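Local coordinates for chromosome partition protein Smc (Pyrococcus furiosus, PDB 3KTA), which is probably required for chromosome condensation and partitioning, binding and hydrolysing ATP through an ABC-type ATPase head of which this chain is the N-terminal part, at residues E8-K13 with A77-V82; A83-N88 with E99-R104; S61-L66 with R104-D109. All coordinates share one frame; numbering follows the deposited sequence.

Contact 1. Residues E8-K13 with A77-V82; sequences ELKGFK and AKYAEV. With AP5 (bis(adenosine)-5'-pentaphosphate), chain E.
Lys10 and Glu81 form the antiparallel hydrogen-bonded pair that joins the end of strand 3-10 to the start of strand 80-87, with Lys10 N to Glu81 O at 2.9 Å and Glu81 N to Lys10 O at 2.8 Å. Next to it, Leu9 and Val82 make a non-hydrogen-bonded pair. On the Lys10 and Glu81 face the lysine chain is fully extended, CG anti to the backbone N (chi1 179°), and it passes obliquely across Tyr79 to bring NZ to 3.0 Å from Tyr79 OH. Cut back to an alanine here, the residue would lose the amine beside the Tyr79 hydroxyl, and that end of the ring is likely to turn more freely, with Arg105 still against it. Glu81 reaches beyond the pair to Arg105 and Arg103, and a water bridges Glu81 OE2 to Glu8 O. The other face is apolar. Val82 CG2 sits over one face of the Phe12 ring, a CH-pi contact 4.0 Å from the centroid, while Lys13 CG lies 3.6 Å above the ring plane. Gly11, at positive phi, lets the backbone pass close to Ala77, its CA 3.9 Å from Ala77 CB. Lys13 follows into the nucleotide pocket, its CE 3.7 Å from N7B of the bis(adenosine)-5'-pentaphosphate and its amine paired with Asp44. Helix 39-49, which begins within the P-loop, packs through Ala45 and Phe48 on Phe12 and through Phe48 and Val49 on Val82, while strand 20-23 flanks Leu9 on the other edge of strand 3-10.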
# COMPACT_ATOMS: atom_id res chain seq x y z
N GLU A 8 16.05 5.30 -3.81
CA GLU A 8 17.39 5.53 -3.29
C GLU A 8 17.25 6.26 -1.96
O GLU A 8 16.67 7.35 -1.90
CB GLU A 8 18.23 6.35 -4.28
CG GLU A 8 18.67 5.53 -5.48
CD GLU A 8 19.40 6.34 -6.52
OE1 GLU A 8 19.44 7.58 -6.41
OE2 GLU A 8 19.89 5.71 -7.48
N LEU A 9 17.76 5.64 -0.89
CA LEU A 9 17.68 6.20 0.46
C LEU A 9 19.07 6.62 0.93
O LEU A 9 20.00 5.83 0.86
CB LEU A 9 17.16 5.15 1.45
CG LEU A 9 15.65 4.89 1.50
CD1 LEU A 9 15.11 4.45 0.17
CD2 LEU A 9 15.35 3.83 2.59
N LYS A 10 19.18 7.84 1.43
CA LYS A 10 20.42 8.28 2.07
C LYS A 10 20.12 8.97 3.39
O LYS A 10 19.45 10.01 3.43
CB LYS A 10 21.20 9.21 1.14
CG LYS A 10 22.51 9.71 1.78
CD LYS A 10 23.25 10.71 0.90
CE LYS A 10 24.44 11.27 1.67
NZ LYS A 10 25.17 12.31 0.91
N GLY A 11 20.61 8.39 4.49
CA GLY A 11 20.40 8.98 5.80
C GLY A 11 18.95 8.88 6.25
O GLY A 11 18.50 9.66 7.10
N PHE A 12 18.23 7.91 5.70
CA PHE A 12 16.81 7.80 5.97
C PHE A 12 16.48 6.69 6.97
O PHE A 12 16.74 5.52 6.70
CB PHE A 12 16.01 7.59 4.67
CG PHE A 12 14.54 7.61 4.88
CD1 PHE A 12 13.85 8.81 4.90
CD2 PHE A 12 13.83 6.44 5.13
CE1 PHE A 12 12.50 8.86 5.14
CE2 PHE A 12 12.47 6.47 5.37
CZ PHE A 12 11.79 7.67 5.36
N LYS A 13 15.91 7.09 8.10
CA LYS A 13 15.58 6.19 9.21
C LYS A 13 16.70 5.18 9.47
O LYS A 13 17.84 5.56 9.68
CB LYS A 13 14.20 5.55 9.01
CG LYS A 13 13.09 6.60 8.89
CD LYS A 13 11.69 6.00 8.89
CE LYS A 13 11.28 5.62 10.29
NZ LYS A 13 9.82 5.37 10.43
N ALA A 77 23.24 11.50 10.42
CA ALA A 77 23.35 12.02 9.07
C ALA A 77 23.09 13.54 9.07
O ALA A 77 22.45 14.07 9.98
CB ALA A 77 22.36 11.31 8.16
N LYS A 78 23.60 14.23 8.05
CA LYS A 78 23.42 15.68 7.93
C LYS A 78 22.00 16.03 7.46
O LYS A 78 21.54 17.17 7.59
CB LYS A 78 24.48 16.28 7.01
CG LYS A 78 25.93 16.12 7.52
CD LYS A 78 26.95 16.77 6.58
CE LYS A 78 28.39 16.59 7.11
NZ LYS A 78 29.42 17.33 6.32
N TYR A 79 21.31 15.03 6.92
CA TYR A 79 19.91 15.17 6.50
C TYR A 79 19.43 13.79 6.06
O TYR A 79 20.23 12.86 5.97
CB TYR A 79 19.81 16.12 5.31
CG TYR A 79 20.78 15.77 4.22
CD1 TYR A 79 21.96 16.49 4.07
CD2 TYR A 79 20.54 14.71 3.37
CE1 TYR A 79 22.85 16.17 3.08
CE2 TYR A 79 21.43 14.38 2.38
CZ TYR A 79 22.59 15.11 2.24
OH TYR A 79 23.48 14.78 1.26
N ALA A 80 18.15 13.68 5.76
CA ALA A 80 17.59 12.45 5.18
C ALA A 80 17.12 12.74 3.76
O ALA A 80 16.48 13.76 3.51
CB ALA A 80 16.44 11.94 6.03
N GLU A 81 17.44 11.85 2.83
CA GLU A 81 17.02 12.04 1.45
C GLU A 81 16.47 10.76 0.83
O GLU A 81 17.03 9.68 1.00
CB GLU A 81 18.19 12.54 0.63
CG GLU A 81 17.89 12.69 -0.86
CD GLU A 81 19.06 13.30 -1.59
OE1 GLU A 81 19.31 14.51 -1.42
OE2 GLU A 81 19.74 12.57 -2.34
N VAL A 82 15.37 10.89 0.10
CA VAL A 82 14.83 9.78 -0.68
C VAL A 82 14.63 10.24 -2.11
O VAL A 82 14.11 11.34 -2.35
CB VAL A 82 13.49 9.29 -0.10
CG1 VAL A 82 12.92 8.14 -0.94
CG2 VAL A 82 13.69 8.84 1.35
PA AP5 E . 7.67 -2.81 17.43
O1A AP5 E . 8.53 -3.66 18.35
O2A AP5 E . 7.79 -1.34 17.74
O3A AP5 E . 8.07 -2.99 15.87
PB AP5 E . 8.49 -4.39 15.23
O1B AP5 E . 7.65 -5.50 15.82
O2B AP5 E . 9.97 -4.62 15.27
O3B AP5 E . 7.98 -3.93 13.77
PG AP5 E . 8.24 -4.81 12.50
O1G AP5 E . 8.43 -6.26 12.93
O2G AP5 E . 7.06 -4.61 11.61
O3G AP5 E . 9.63 -4.26 12.00
PD AP5 E . 10.04 -3.67 10.59
O1D AP5 E . 10.88 -4.66 9.85
O2D AP5 E . 8.86 -3.13 9.81
O3D AP5 E . 11.01 -2.49 11.10
PE AP5 E . 10.77 -0.90 10.90
O1E AP5 E . 10.83 -0.62 9.42
O2E AP5 E . 9.56 -0.45 11.64
O5F AP5 E . 6.14 -3.32 17.44
C5F AP5 E . 5.19 -2.95 18.42
C4F AP5 E . 3.83 -3.61 18.17
O4F AP5 E . 3.19 -2.96 17.08
C3F AP5 E . 3.94 -5.07 17.76
O3F AP5 E . 2.71 -5.72 18.04
C2F AP5 E . 4.08 -4.99 16.26
O2F AP5 E . 3.59 -6.14 15.62
C1F AP5 E . 3.24 -3.76 15.91
N9A AP5 E . 3.87 -2.93 14.87
C8A AP5 E . 5.17 -2.96 14.45
N7A AP5 E . 5.34 -2.01 13.51
C5A AP5 E . 4.16 -1.38 13.32
C6A AP5 E . 3.77 -0.35 12.47
N6A AP5 E . 4.61 0.11 11.53
N1A AP5 E . 2.47 0.09 12.50
C2A AP5 E . 1.56 -0.48 13.37
N3A AP5 E . 1.94 -1.50 14.21
C4A AP5 E . 3.22 -1.95 14.18
O5J AP5 E . 12.15 -0.39 11.55
C5J AP5 E . 12.28 -0.21 12.94
C4J AP5 E . 13.73 0.17 13.21
O4J AP5 E . 14.01 1.40 12.56
C3J AP5 E . 13.98 0.38 14.71
O3J AP5 E . 15.16 -0.28 15.07
C2J AP5 E . 14.17 1.88 14.79
O2J AP5 E . 14.97 2.27 15.89
C1J AP5 E . 14.79 2.19 13.43
N9B AP5 E . 14.71 3.63 13.16
C8B AP5 E . 13.61 4.42 12.97
N7B AP5 E . 14.02 5.69 12.77
C5B AP5 E . 15.37 5.71 12.85
C6B AP5 E . 16.32 6.72 12.74
N6B AP5 E . 15.94 7.98 12.64
N1B AP5 E . 17.65 6.39 12.87
C2B AP5 E . 18.06 5.10 13.12
N3B AP5 E . 17.12 4.11 13.22
C4B AP5 E . 15.81 4.42 13.10
O HOH W 1 18.90 9.49 -2.32

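Contact 2. Residues A83-N88 with E99-R104; sequences AIYFNN and EVVIRR
Ile84 and Ile102 pack side by side on the buried face of this strand pair, Ile84 CG2 3.8 Å from Ile102 CB, with Val49 of helix 39-49 against both. The methyl is placed there by chi1 of -172°, which puts CG2 between the backbone N and the carbonyl carbon, with CG1 anti to the backbone N; the side chain also touches Ile4 and Leu7 of strand 3-10. Farther along, the Phe86 ring turns its edge to the backbone oxygen Val100 O, which lies near the ring plane, while Val100 CG2 meets Asn88 CB at 3.8 Å. Asn88 is held beyond the contact by Phe93 N and Glu97 O. Strands 80-87 and 99-106 are the two arms of a beta hairpin within the antiparallel sheet of the ABC-type ATPase head. Ile84 with Ile102 and Phe86 with Val100 are its hydrogen-bonded pairs here, with Ile84 N to Ile102 O at 2.8 Å. The opposite face, with Tyr85, Val101 and Glu99, is more open to solvent. Val101 CG1 stands over one face of the Tyr85 ring, 3.9 Å from its centroid and 15° off the normal, and CG2 touches Tyr85 CD2 at 3.5 Å. Glu99, exposed and extended, runs alongside the tyrosine and brings OE2 to the ring edge, its carboxylate turned 76° from the ring plane. Tyr85 OH is hydrogen-bonded to Glu8 on strand 3-10.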
# COMPACT_ATOMS: atom_id res chain seq x y z
N ALA A 83 15.06 9.40 -3.05
CA ALA A 83 14.73 9.60 -4.46
C ALA A 83 13.88 8.43 -4.93
O ALA A 83 14.17 7.27 -4.62
CB ALA A 83 15.99 9.71 -5.30
N ILE A 84 12.82 8.74 -5.67
CA ILE A 84 11.97 7.71 -6.23
C ILE A 84 11.99 7.81 -7.76
O ILE A 84 11.88 8.91 -8.32
CB ILE A 84 10.53 7.78 -5.64
CG1 ILE A 84 9.71 6.56 -6.09
CG2 ILE A 84 9.84 9.12 -6.00
CD1 ILE A 84 8.39 6.42 -5.32
N TYR A 85 12.20 6.68 -8.42
CA TYR A 85 12.31 6.65 -9.89
C TYR A 85 11.07 5.97 -10.47
O TYR A 85 10.84 4.77 -10.23
CB TYR A 85 13.58 5.90 -10.31
CG TYR A 85 14.86 6.62 -9.92
CD1 TYR A 85 15.24 6.73 -8.59
CD2 TYR A 85 15.65 7.22 -10.88
CE1 TYR A 85 16.40 7.41 -8.22
CE2 TYR A 85 16.82 7.90 -10.52
CZ TYR A 85 17.18 7.99 -9.20
OH TYR A 85 18.34 8.66 -8.84
N PHE A 86 10.25 6.72 -11.20
CA PHE A 86 9.07 6.15 -11.84
C PHE A 86 9.32 5.87 -13.31
O PHE A 86 9.83 6.73 -14.04
CB PHE A 86 7.88 7.11 -11.75
CG PHE A 86 7.23 7.16 -10.41
CD1 PHE A 86 7.55 8.19 -9.52
CD2 PHE A 86 6.29 6.21 -10.05
CE1 PHE A 86 6.93 8.26 -8.27
CE2 PHE A 86 5.66 6.28 -8.81
CZ PHE A 86 5.99 7.29 -7.92
N ASN A 87 8.92 4.69 -13.76
CA ASN A 87 8.76 4.49 -15.19
C ASN A 87 7.49 5.21 -15.67
O ASN A 87 6.41 5.01 -15.12
CB ASN A 87 8.70 3.00 -15.51
CG ASN A 87 8.63 2.74 -16.99
OD1 ASN A 87 7.66 3.11 -17.64
ND2 ASN A 87 9.66 2.10 -17.54
N ASN A 88 7.65 6.07 -16.67
CA ASN A 88 6.55 6.88 -17.20
C ASN A 88 6.38 6.66 -18.69
O ASN A 88 5.91 7.54 -19.42
CB ASN A 88 6.78 8.38 -16.93
CG ASN A 88 5.55 9.23 -17.22
OD1 ASN A 88 4.43 8.90 -16.81
ND2 ASN A 88 5.75 10.35 -17.92
N GLU A 99 11.11 8.67 -17.85
CA GLU A 99 11.46 8.54 -16.44
C GLU A 99 11.08 9.81 -15.70
O GLU A 99 11.35 10.92 -16.18
CB GLU A 99 12.96 8.27 -16.29
CG GLU A 99 13.42 8.14 -14.84
CD GLU A 99 14.94 8.07 -14.73
OE1 GLU A 99 15.60 9.13 -14.86
OE2 GLU A 99 15.46 6.96 -14.53
N VAL A 100 10.43 9.65 -14.55
CA VAL A 100 10.12 10.78 -13.68
C VAL A 100 10.77 10.52 -12.34
O VAL A 100 10.45 9.52 -11.69
CB VAL A 100 8.60 10.96 -13.49
CG1 VAL A 100 8.29 11.98 -12.39
CG2 VAL A 100 7.93 11.37 -14.83
N VAL A 101 11.68 11.40 -11.94
CA VAL A 101 12.45 11.21 -10.71
C VAL A 101 12.05 12.31 -9.75
O VAL A 101 12.14 13.51 -10.07
CB VAL A 101 13.98 11.28 -10.96
CG1 VAL A 101 14.78 11.00 -9.66
CG2 VAL A 101 14.40 10.29 -12.04
N ILE A 102 11.61 11.92 -8.56
CA ILE A 102 11.28 12.88 -7.52
C ILE A 102 12.22 12.65 -6.33
O ILE A 102 12.47 11.50 -5.95
CB ILE A 102 9.82 12.75 -7.07
CG1 ILE A 102 8.88 13.11 -8.23
CG2 ILE A 102 9.55 13.61 -5.86
CD1 ILE A 102 7.42 12.75 -7.96
N ARG A 103 12.77 13.73 -5.78
CA ARG A 103 13.68 13.62 -4.65
C ARG A 103 13.23 14.59 -3.57
O ARG A 103 12.83 15.71 -3.87
CB ARG A 103 15.12 13.94 -5.06
CG ARG A 103 16.12 13.91 -3.91
CD ARG A 103 17.52 13.58 -4.40
NE ARG A 103 18.00 14.52 -5.41
CZ ARG A 103 18.83 15.53 -5.17
NH1 ARG A 103 19.27 15.75 -3.93
NH2 ARG A 103 19.21 16.33 -6.16
N ARG A 104 13.30 14.15 -2.32
CA ARG A 104 13.02 15.00 -1.18
C ARG A 104 14.14 14.86 -0.17
O ARG A 104 14.59 13.75 0.15
CB ARG A 104 11.69 14.63 -0.51
CG ARG A 104 11.32 15.57 0.62
CD ARG A 104 10.09 15.07 1.38
NE ARG A 104 9.75 15.94 2.51
CZ ARG A 104 8.66 15.77 3.26
NH1 ARG A 104 7.83 14.77 3.00
NH2 ARG A 104 8.41 16.59 4.28

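Contact 3. Residues S61-L66 with R104-D109; sequences SRISDL and RRVYPD
Ile63 and Val106 meet in a small, mainly apolar contact without cross-segment hydrogen bonds, where a 3-10 turn in the loop between helix 39-49 and strand 80-87 packs on the end of strand 99-106. It lies at one end of the antiparallel sheet of the ABC-type ATPase head. The 3-10 segment 63-66 carries the bond Leu66 N to Ile63 O, and the preceding turn is closed twice, by Asp65 N to Arg62 O and by Arg62 N to Asp65 OD2. This last donor approaches from above the carboxylate plane, 41° out of it. Ile63 reaches the strand with both branches. CG2 crosses obliquely to Val106 CG2 at 3.7 Å; the valine methyl is anti to its own backbone N, since chi1 of 64° assigns the other branch to the position between N and C. Ile63 CG1 comes to 4.1 Å from Arg104 NH2, the two side chains arriving from opposite directions. Arg104 is extended from CG to NE, and its guanidinium is held by Phe48 O, Gly52 O and Ser112 OG, polar partners that fix its position beside the isoleucine. Phe48 of helix 39-49 also packs against Val106 and Leu66. The turn leads toward the nucleotide: Asp65 O makes a weak hydrogen bond to the adenine amino group N6B. Toward the more exposed end, the contact passes to backbone, where Ser64 CB lies 3.4 Å from Pro108 O.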
# COMPACT_ATOMS: atom_id res chain seq x y z
N SER A 61 8.14 11.74 15.79
CA SER A 61 7.55 12.84 16.55
C SER A 61 7.56 14.10 15.70
O SER A 61 6.58 14.84 15.65
CB SER A 61 8.29 13.07 17.86
N ARG A 62 8.69 14.34 15.04
CA ARG A 62 8.77 15.42 14.07
C ARG A 62 9.56 14.94 12.87
O ARG A 62 10.26 13.93 12.94
CB ARG A 62 9.43 16.67 14.67
CG ARG A 62 10.89 16.50 14.99
CD ARG A 62 11.10 16.15 16.46
N ILE A 63 9.44 15.65 11.76
CA ILE A 63 10.02 15.19 10.50
C ILE A 63 11.55 15.00 10.54
O ILE A 63 12.08 14.10 9.91
CB ILE A 63 9.63 16.13 9.33
CG1 ILE A 63 9.63 15.36 8.01
CG2 ILE A 63 10.53 17.36 9.30
CD1 ILE A 63 8.48 14.37 7.91
N SER A 64 12.25 15.83 11.31
CA SER A 64 13.71 15.68 11.42
C SER A 64 14.12 14.36 12.09
O SER A 64 15.27 13.91 11.93
CB SER A 64 14.32 16.87 12.16
OG SER A 64 13.76 17.01 13.46
N ASP A 65 13.19 13.75 12.82
CA ASP A 65 13.45 12.48 13.49
C ASP A 65 13.62 11.34 12.48
O ASP A 65 14.00 10.23 12.85
CB ASP A 65 12.32 12.13 14.45
CG ASP A 65 12.30 13.03 15.69
OD1 ASP A 65 13.37 13.51 16.10
OD2 ASP A 65 11.20 13.23 16.25
N LEU A 66 13.34 11.64 11.22
CA LEU A 66 13.54 10.67 10.14
C LEU A 66 15.01 10.55 9.75
O LEU A 66 15.38 9.70 8.95
CB LEU A 66 12.71 11.08 8.93
CG LEU A 66 11.19 11.04 9.08
CD1 LEU A 66 10.54 11.52 7.80
CD2 LEU A 66 10.71 9.63 9.42
N ARG A 104 13.30 14.15 -2.32
CA ARG A 104 13.02 15.00 -1.18
C ARG A 104 14.14 14.86 -0.17
O ARG A 104 14.59 13.75 0.15
CB ARG A 104 11.69 14.63 -0.51
CG ARG A 104 11.32 15.57 0.62
CD ARG A 104 10.09 15.07 1.38
NE ARG A 104 9.75 15.94 2.51
CZ ARG A 104 8.66 15.77 3.26
NH1 ARG A 104 7.83 14.77 3.00
NH2 ARG A 104 8.41 16.59 4.28
N ARG A 105 14.59 16.00 0.35
CA ARG A 105 15.63 15.99 1.37
C ARG A 105 15.12 16.80 2.56
O ARG A 105 14.63 17.91 2.39
CB ARG A 105 16.92 16.59 0.81
CG ARG A 105 18.06 16.70 1.80
CD ARG A 105 19.25 17.41 1.18
NE ARG A 105 19.90 16.65 0.12
CZ ARG A 105 21.01 17.04 -0.50
NH1 ARG A 105 21.57 18.18 -0.16
NH2 ARG A 105 21.55 16.30 -1.45
N VAL A 106 15.22 16.24 3.77
CA VAL A 106 14.85 16.99 4.96
C VAL A 106 16.08 17.24 5.83
O VAL A 106 16.91 16.35 6.00
CB VAL A 106 13.77 16.27 5.80
CG1 VAL A 106 14.31 14.95 6.33
CG2 VAL A 106 13.32 17.16 6.95
N TYR A 107 16.18 18.44 6.38
CA TYR A 107 17.31 18.83 7.21
C TYR A 107 16.98 18.80 8.69
O TYR A 107 15.81 18.76 9.07
CB TYR A 107 17.78 20.24 6.81
CG TYR A 107 18.46 20.26 5.47
CD1 TYR A 107 17.74 20.47 4.30
CD2 TYR A 107 19.83 20.06 5.36
CE1 TYR A 107 18.37 20.49 3.07
CE2 TYR A 107 20.47 20.08 4.14
CZ TYR A 107 19.73 20.29 2.99
OH TYR A 107 20.37 20.31 1.78
N PRO A 108 18.02 18.82 9.55
CA PRO A 108 17.80 18.78 11.00
C PRO A 108 16.85 19.86 11.51
O PRO A 108 16.23 19.68 12.56
CB PRO A 108 19.21 18.97 11.56
CG PRO A 108 20.10 18.41 10.52
CD PRO A 108 19.45 18.72 9.20
N ASP A 109 16.71 20.97 10.79
CA ASP A 109 15.82 22.04 11.23
C ASP A 109 14.37 21.85 10.78
O ASP A 109 13.49 22.63 11.13
CB ASP A 109 16.33 23.42 10.81
CG ASP A 109 16.47 23.55 9.31
OD1 ASP A 109 15.79 22.80 8.58
OD2 ASP A 109 17.25 24.41 8.86

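Contacts 1 and 2 are largely buried and continue one sheet: strand 80-87 pairs with strand 3-10 in the first and with strand 99-106 in the second, and both are built on antiparallel backbone pairing, four bonds in contact 2 and two in contact 1. Contact 3 is only partly buried and joins a loop to the end of strand 99-106 by van der Waals packing, without hydrogen bonds across it. Contacts 2 and 3 share Arg104. Charge ties the three together, as Glu81 OE1 of contact 1 forms salt bridges with Arg103 NH1 (2.8 Å) and Arg105 NE (2.7 Å). Contacts 1 and 3 both border the nucleotide pocket, whereas contact 2 lies away from it.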